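Local coordinates for tropomodulin TMD-1 (Caenorhabditis elegans, PDB 1PGV), which probably caps actin filaments at their pointed ends and maintains their length, and is represented here by its C-terminal domain, at residues S31-L36 against K56-S61; S121-Q126 against M150-E155; E155-L160 against Y183-L188. All blocks are in the same frame, centred on the assembly; numbering follows the deposited sequence.

Contact 1 (S31-L36 against K56-S61); sequences SCINRL and KERIRS
Ile33 lays its CD1 methyl over one face of the Arg58 guanidinium, 3.7 Å above the plane and displaced from the centre toward the rim. The two side chains cross at about a right angle. This contact joins helix 29-37 to helix 56-66 at the N-terminal end of the leucine-rich-repeat-like array of helices and parallel strands, on either side of strand 45-47 in the chain order. Isoleucine suits the position because its longer branch is thin and unbranched at the end: CG1 runs beside the backbone N (chi1 -71°) and the chain then extends, carrying CD1 out from helix 29-37 toward its neighbour. The same side chain packs on Leu62, while Cys32 and Leu36 of its helix reach both Leu62 and Val46 of strand 45-47, which places Ile33 at the margin of a hydrophobic layer between helices and sheet. Arg58 does not simply stretch out into solvent. Bends at chi2 and chi3 fold its chain back toward helix 29-37, where NH1 forms a salt bridge with Glu30 and one guanidinium face meets the methyl. An arginine can serve both needs, having a polar rim for the carboxylate and flat faces that tolerate an apolar neighbour. Ser61 also lies beside the methyl, but it was modelled in two conformers, so the closeness of that contact is doubtful. The sounder detail is at the guanidinium, where CD1 of Ile33 sits 3.7 Å from Arg58 NH1, the nitrogen that pairs with Glu30 OE2.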
# COMPACT_ATOMS: atom_id res chain seq x y z
N SER A 31 13.25 10.46 -13.69
CA SER A 31 14.46 10.10 -12.96
C SER A 31 14.19 8.93 -12.01
O SER A 31 14.99 8.00 -11.91
CB SER A 31 14.99 11.30 -12.17
OG SER A 31 16.16 10.96 -11.45
N CYS A 32 13.05 8.99 -11.32
CA CYS A 32 12.68 7.92 -10.39
C CYS A 32 12.59 6.59 -11.12
O CYS A 32 13.07 5.57 -10.63
CB CYS A 32 11.34 8.25 -9.73
SG CYS A 32 11.41 9.56 -8.48
N ILE A 33 11.98 6.60 -12.30
CA ILE A 33 11.85 5.38 -13.09
C ILE A 33 13.22 4.78 -13.37
O ILE A 33 13.46 3.61 -13.10
CB ILE A 33 11.14 5.66 -14.44
CG1 ILE A 33 9.66 5.96 -14.19
CG2 ILE A 33 11.31 4.47 -15.38
CD1 ILE A 33 8.89 6.35 -15.44
N ASN A 34 14.12 5.60 -13.90
CA ASN A 34 15.47 5.12 -14.21
C ASN A 34 16.21 4.63 -12.98
O ASN A 34 16.85 3.59 -13.01
CB ASN A 34 16.29 6.23 -14.89
CG ASN A 34 15.81 6.52 -16.30
OD1 ASN A 34 15.63 5.61 -17.11
ND2 ASN A 34 15.60 7.80 -16.61
N ARG A 35 16.13 5.38 -11.88
CA ARG A 35 16.81 5.00 -10.65
C ARG A 35 16.26 3.72 -10.03
O ARG A 35 17.03 2.86 -9.59
CB ARG A 35 16.76 6.15 -9.64
CG ARG A 35 17.55 7.38 -10.09
CD ARG A 35 17.47 8.49 -9.06
NE ARG A 35 18.12 8.12 -7.80
CZ ARG A 35 18.00 8.81 -6.67
NH1 ARG A 35 17.26 9.92 -6.65
NH2 ARG A 35 18.62 8.41 -5.57
N LEU A 36 14.94 3.59 -9.98
CA LEU A 36 14.33 2.39 -9.40
C LEU A 36 14.71 1.15 -10.21
O LEU A 36 14.99 0.10 -9.64
CB LEU A 36 12.81 2.55 -9.34
CG LEU A 36 12.30 3.52 -8.28
CD1 LEU A 36 10.82 3.79 -8.47
CD2 LEU A 36 12.56 2.95 -6.89
N LYS A 56 -0.63 8.03 -17.78
CA LYS A 56 -0.85 6.77 -17.09
C LYS A 56 0.16 5.70 -17.47
O LYS A 56 0.40 4.76 -16.71
CB LYS A 56 -2.28 6.28 -17.35
CG LYS A 56 -3.33 7.35 -17.05
CD LYS A 56 -3.09 8.00 -15.68
CE LYS A 56 -3.94 9.26 -15.51
NZ LYS A 56 -3.74 9.92 -14.19
N GLU A 57 0.76 5.82 -18.65
CA GLU A 57 1.75 4.84 -19.08
C GLU A 57 3.01 5.05 -18.25
O GLU A 57 3.73 4.10 -17.94
CB GLU A 57 2.07 5.00 -20.56
CG GLU A 57 2.88 3.85 -21.13
CD GLU A 57 3.11 3.98 -22.63
OE1 GLU A 57 2.12 4.21 -23.36
OE2 GLU A 57 4.27 3.85 -23.07
N ARG A 58 3.27 6.30 -17.89
CA ARG A 58 4.44 6.64 -17.07
C ARG A 58 4.23 6.15 -15.64
O ARG A 58 5.15 5.64 -15.00
CB ARG A 58 4.67 8.16 -17.07
CG ARG A 58 5.22 8.72 -18.38
CD ARG A 58 6.66 8.29 -18.63
NE ARG A 58 6.78 6.86 -18.92
CZ ARG A 58 7.93 6.24 -19.14
NH1 ARG A 58 9.07 6.91 -19.10
NH2 ARG A 58 7.94 4.94 -19.40
N ILE A 59 3.01 6.31 -15.14
CA ILE A 59 2.70 5.86 -13.79
C ILE A 59 2.84 4.34 -13.76
O ILE A 59 3.37 3.77 -12.81
CB ILE A 59 1.27 6.27 -13.37
CG1 ILE A 59 1.21 7.79 -13.20
CG2 ILE A 59 0.87 5.56 -12.09
CD1 ILE A 59 -0.14 8.33 -12.79
N ARG A 60 2.38 3.69 -14.83
CA ARG A 60 2.49 2.24 -14.91
C ARG A 60 3.95 1.83 -14.95
O ARG A 60 4.35 0.85 -14.33
CB ARG A 60 1.78 1.71 -16.16
CG ARG A 60 0.27 1.64 -16.07
CD ARG A 60 -0.30 1.05 -17.36
NE ARG A 60 -1.73 0.74 -17.27
CZ ARG A 60 -2.44 0.21 -18.26
NH1 ARG A 60 -1.86 -0.08 -19.42
NH2 ARG A 60 -3.73 -0.05 -18.10
N SER A 61 4.76 2.58 -15.70
CA SER A 61 6.18 2.27 -15.80
C SER A 61 6.91 2.53 -14.48
O SER A 61 7.86 1.83 -14.14
CB SER A 61 6.83 3.09 -16.93
OG SER A 61 6.60 4.48 -16.75

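Contact 2 (S121-Q126 against M150-E155); sequences STLVTQ and MMAIEE
A single water ties Gln126 to Glu155: it donates to the carbonyl oxygen Glu155 O at 2.6 Å and accepts from Gln126 NE2 at 3.1 Å. Without it the amide nitrogen and that carbonyl would not be joined, since Gln126 NE2 and Glu155 O stand 4.1 Å apart. The same NE2 also makes a weak bond back to Leu123 O, and its companion OE1 accepts from the backbone N of Glu157, which probably limits the rotation of the amide. Glutamine suits the site because one flat head can donate and accept at once. Within the leucine-rich-repeat-like fold, the water links the turn after helix 112-121 to the C-terminal end of helix 143-155, and OE1 links it to the loop beyond. Between turn and helix Leu123 supplies the apolar part. Its CG stands beside the backbone N (chi1 -64°), and the two methyls rest against the end of the helix: CD2 touches Ala152 O at 3.4 Å and lies 4.1 Å from Glu155 CB, while CD1 lies 4.5 Å from Ala152 CB. Ala152 is small enough for the leucine to come close to the helix backbone, and the extended chain of Glu155 crosses Leu123 at about a right angle, with CD1 reaching as far as the start of its carboxylate. A serine in place of Leu123 would probably strip the cover from Ala152 and the stem of Glu155, opening a gap against the helix end. Water and amide thus meet the polar needs of the backbone, whereas the methyls provide close packing that depends on shape and does not fix a direction.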
# COMPACT_ATOMS: atom_id res chain seq x y z
N SER A 121 -2.24 -9.04 -0.69
CA SER A 121 -0.89 -9.25 -1.21
C SER A 121 0.19 -8.85 -0.20
O SER A 121 1.33 -9.28 -0.32
CB SER A 121 -0.69 -8.48 -2.52
OG SER A 121 -0.79 -7.08 -2.32
N THR A 122 -0.18 -8.03 0.78
CA THR A 122 0.78 -7.58 1.79
C THR A 122 1.28 -8.75 2.64
O THR A 122 2.29 -8.64 3.35
CB THR A 122 0.16 -6.53 2.74
OG1 THR A 122 -0.87 -7.14 3.53
CG2 THR A 122 -0.42 -5.37 1.94
N LEU A 123 0.59 -9.88 2.56
CA LEU A 123 0.96 -11.05 3.35
C LEU A 123 2.18 -11.81 2.86
O LEU A 123 2.79 -12.56 3.62
CB LEU A 123 -0.23 -12.02 3.44
CG LEU A 123 -1.46 -11.48 4.17
CD1 LEU A 123 -2.61 -12.50 4.05
CD2 LEU A 123 -1.13 -11.24 5.64
N VAL A 124 2.55 -11.61 1.60
CA VAL A 124 3.69 -12.32 1.05
C VAL A 124 5.01 -11.98 1.75
O VAL A 124 5.72 -12.88 2.22
CB VAL A 124 3.83 -12.04 -0.46
CG1 VAL A 124 5.03 -12.78 -1.02
CG2 VAL A 124 2.55 -12.46 -1.17
N THR A 125 5.34 -10.70 1.84
CA THR A 125 6.59 -10.30 2.50
C THR A 125 6.35 -9.56 3.80
O THR A 125 7.25 -9.47 4.66
CB THR A 125 7.43 -9.37 1.60
OG1 THR A 125 6.75 -8.12 1.44
CG2 THR A 125 7.65 -10.00 0.24
N GLN A 126 5.15 -9.02 3.96
CA GLN A 126 4.78 -8.26 5.15
C GLN A 126 5.78 -7.16 5.51
O GLN A 126 6.08 -6.92 6.69
CB GLN A 126 4.55 -9.21 6.33
CG GLN A 126 3.30 -10.08 6.13
CD GLN A 126 2.98 -10.97 7.32
OE1 GLN A 126 3.04 -10.53 8.47
NE2 GLN A 126 2.63 -12.22 7.04
N MET A 150 -10.55 -7.71 6.65
CA MET A 150 -10.37 -7.95 8.07
C MET A 150 -9.59 -9.22 8.34
O MET A 150 -8.80 -9.28 9.28
CB MET A 150 -11.71 -7.97 8.81
CG MET A 150 -12.63 -9.13 8.46
SD MET A 150 -14.07 -9.11 9.56
CE MET A 150 -14.45 -10.87 9.63
N MET A 151 -9.80 -10.26 7.53
CA MET A 151 -9.07 -11.50 7.73
C MET A 151 -7.62 -11.38 7.28
O MET A 151 -6.72 -11.94 7.91
CB MET A 151 -9.75 -12.65 6.99
CG MET A 151 -11.16 -12.95 7.52
SD MET A 151 -11.21 -13.08 9.33
CE MET A 151 -10.50 -14.68 9.57
N ALA A 152 -7.40 -10.65 6.19
CA ALA A 152 -6.05 -10.45 5.66
C ALA A 152 -5.22 -9.67 6.67
O ALA A 152 -4.06 -10.01 6.94
CB ALA A 152 -6.10 -9.69 4.35
N ILE A 153 -5.81 -8.61 7.20
CA ILE A 153 -5.14 -7.77 8.18
C ILE A 153 -4.84 -8.54 9.46
O ILE A 153 -3.74 -8.44 10.03
CB ILE A 153 -6.00 -6.54 8.51
CG1 ILE A 153 -6.09 -5.63 7.28
CG2 ILE A 153 -5.41 -5.78 9.70
CD1 ILE A 153 -7.10 -4.50 7.40
N GLU A 154 -5.80 -9.33 9.92
CA GLU A 154 -5.63 -10.11 11.13
C GLU A 154 -4.46 -11.07 11.01
O GLU A 154 -3.80 -11.39 12.00
CB GLU A 154 -6.93 -10.86 11.44
CG GLU A 154 -6.99 -11.51 12.79
CD GLU A 154 -8.39 -12.01 13.11
OE1 GLU A 154 -9.22 -11.22 13.60
OE2 GLU A 154 -8.65 -13.20 12.85
N GLU A 155 -4.17 -11.53 9.79
CA GLU A 155 -3.07 -12.46 9.57
C GLU A 155 -1.74 -11.73 9.38
O GLU A 155 -0.67 -12.33 9.48
CB GLU A 155 -3.35 -13.33 8.34
CG GLU A 155 -2.48 -14.55 8.24
CD GLU A 155 -2.75 -15.36 6.99
OE1 GLU A 155 -3.93 -15.45 6.59
OE2 GLU A 155 -1.78 -15.91 6.43
O HOH W 1 1.24 -14.09 9.04

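Contact 3 (E155-L160 against Y183-L188); sequences ENESLL and YERVRL
The Arg185 guanidinium carries Glu157 CB on one face, 3.8 Å above the plane and over its centre, while the Glu157 carboxylate is turned 60° from it. At the Tyr183 ring, the edge is met in plane by Glu184 OE2, and Glu184 CD likewise lies at the edge of the Arg187 guanidinium. Glu157 sets its CB over the guanidinium and pairs with it by charge alone: OE2 is 3.5 Å from Arg185 NH2 but well out of the guanidinium plane, and no N-H points at it. Arg185 gets there with CG anti to the backbone N (chi1 180°) and a chain extended as far as NE, long enough to span from helix 169-190 to the loop before strand 161-163. Its NH1 also comes near Glu157 O, at an angle too poor for a hydrogen bond. Beside this pair Leu160 drives CD2 into the helix surface, 3.5 Å from Tyr183 N and 4.1 Å from Tyr183 CB, with Val186 CG2 at 4.3 Å. A leucine fits here because one methyl of its forked end reaches both Tyr183 and Val186, three residues apart. The loop is shaped by Asn156, whose OD1 accepts from Ser158 N at 2.8 Å in the carbonyl plane and from Leu159 N, which lies above that plane: the first bond makes an Asx turn and the second an Asx motif. Asn182 of the helix, bonding to the carbonyls of Asn156 and Leu159, pins it further. On the helix itself Arg187 grips Glu184 OE1 with NE and NH2, side-on. The join between the last long helix and the loop thus rests on leucine packing and the bonds of Asn182, and the outward charge pair, lacking directed bonds, probably adds attraction with little demand on exact geometry.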
# COMPACT_ATOMS: atom_id res chain seq x y z
N GLU A 155 -4.17 -11.53 9.79
CA GLU A 155 -3.07 -12.46 9.57
C GLU A 155 -1.74 -11.73 9.38
O GLU A 155 -0.67 -12.33 9.48
CB GLU A 155 -3.35 -13.33 8.34
CG GLU A 155 -2.48 -14.55 8.24
CD GLU A 155 -2.75 -15.36 6.99
OE1 GLU A 155 -3.93 -15.45 6.59
OE2 GLU A 155 -1.78 -15.91 6.43
N ASN A 156 -1.81 -10.44 9.08
CA ASN A 156 -0.60 -9.64 8.85
C ASN A 156 -0.01 -9.21 10.20
O ASN A 156 -0.71 -8.61 11.01
CB ASN A 156 -0.95 -8.41 8.02
CG ASN A 156 0.29 -7.66 7.53
OD1 ASN A 156 1.12 -7.24 8.33
ND2 ASN A 156 0.41 -7.50 6.20
N GLU A 157 1.27 -9.50 10.42
CA GLU A 157 1.92 -9.15 11.68
C GLU A 157 2.68 -7.82 11.67
O GLU A 157 3.11 -7.34 12.73
CB GLU A 157 2.88 -10.27 12.10
CG GLU A 157 2.20 -11.59 12.43
CD GLU A 157 3.19 -12.69 12.80
OE1 GLU A 157 2.74 -13.82 13.09
OE2 GLU A 157 4.42 -12.43 12.80
N SER A 158 2.84 -7.22 10.49
CA SER A 158 3.59 -5.96 10.38
C SER A 158 2.75 -4.68 10.32
O SER A 158 3.20 -3.63 10.78
CB SER A 158 4.50 -6.01 9.16
OG SER A 158 5.46 -7.05 9.27
N LEU A 159 1.55 -4.74 9.74
CA LEU A 159 0.71 -3.56 9.63
C LEU A 159 0.40 -2.85 10.95
O LEU A 159 -0.09 -3.47 11.90
CB LEU A 159 -0.63 -3.92 8.96
CG LEU A 159 -0.53 -4.30 7.48
CD1 LEU A 159 -1.89 -4.79 6.99
CD2 LEU A 159 -0.08 -3.09 6.66
N LEU A 160 0.67 -1.55 10.98
CA LEU A 160 0.41 -0.73 12.15
C LEU A 160 -0.68 0.28 11.86
O LEU A 160 -1.42 0.68 12.76
CB LEU A 160 1.70 0.00 12.57
CG LEU A 160 2.85 -0.92 12.95
CD1 LEU A 160 4.10 -0.08 13.25
CD2 LEU A 160 2.47 -1.76 14.16
N TYR A 183 1.34 -3.38 17.03
CA TYR A 183 2.05 -2.26 17.63
C TYR A 183 2.77 -2.76 18.89
O TYR A 183 3.91 -2.38 19.16
CB TYR A 183 1.08 -1.13 17.97
CG TYR A 183 1.73 0.05 18.66
CD1 TYR A 183 1.90 0.08 20.04
CD2 TYR A 183 2.18 1.14 17.92
CE1 TYR A 183 2.49 1.17 20.67
CE2 TYR A 183 2.77 2.24 18.54
CZ TYR A 183 2.93 2.25 19.91
OH TYR A 183 3.51 3.33 20.53
N GLU A 184 2.09 -3.61 19.66
CA GLU A 184 2.69 -4.16 20.88
C GLU A 184 3.88 -5.06 20.56
O GLU A 184 4.85 -5.11 21.32
CB GLU A 184 1.64 -4.93 21.68
CG GLU A 184 0.68 -4.03 22.42
CD GLU A 184 1.41 -3.07 23.34
OE1 GLU A 184 2.23 -3.55 24.15
OE2 GLU A 184 1.18 -1.84 23.24
N ARG A 185 3.79 -5.77 19.44
CA ARG A 185 4.87 -6.66 19.02
C ARG A 185 6.13 -5.82 18.77
O ARG A 185 7.23 -6.21 19.16
CB ARG A 185 4.44 -7.41 17.75
CG ARG A 185 5.47 -8.37 17.19
CD ARG A 185 4.78 -9.48 16.40
NE ARG A 185 5.62 -10.00 15.32
CZ ARG A 185 5.95 -9.29 14.25
NH1 ARG A 185 5.51 -8.04 14.12
NH2 ARG A 185 6.71 -9.82 13.30
N VAL A 186 5.95 -4.67 18.12
CA VAL A 186 7.05 -3.77 17.82
C VAL A 186 7.62 -3.15 19.11
O VAL A 186 8.83 -3.09 19.29
CB VAL A 186 6.60 -2.61 16.89
CG1 VAL A 186 7.69 -1.54 16.80
CG2 VAL A 186 6.28 -3.16 15.50
N ARG A 187 6.72 -2.70 19.98
CA ARG A 187 7.12 -2.08 21.24
C ARG A 187 7.99 -3.04 22.06
O ARG A 187 9.06 -2.66 22.54
CB ARG A 187 5.88 -1.69 22.05
CG ARG A 187 6.17 -0.84 23.28
CD ARG A 187 4.90 -0.45 24.03
NE ARG A 187 4.27 -1.60 24.67
CZ ARG A 187 4.65 -2.13 25.82
NH1 ARG A 187 5.68 -1.61 26.48
NH2 ARG A 187 4.02 -3.19 26.32
N LEU A 188 7.53 -4.28 22.20
CA LEU A 188 8.29 -5.26 22.96
C LEU A 188 9.62 -5.59 22.30
O LEU A 188 10.63 -5.80 22.99
CB LEU A 188 7.46 -6.54 23.15
CG LEU A 188 6.22 -6.40 24.05
CD1 LEU A 188 5.55 -7.75 24.23
CD2 LEU A 188 6.63 -5.82 25.40

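Contact 1 is mostly buried and lies near the N-terminal end of the domain, whereas contacts 2 and 3 lie on the other side of its centre, with centres about 12 Å apart. These two share Glu155 and touch directly: Gln126 bonds to Ser158 and Glu157, so the turn, the loop and the end of helix 143-155 form one continuous patch. The chemistry follows the place. Contact 1 joins two helices by aliphatic-on-guanidinium packing beside a hydrophobic layer; contact 2 joins turn to helix with leucine packing and a bridging water, partly buried; contact 3, at the surface, joins loop to the final helix by leucine packing and loosely directed charges.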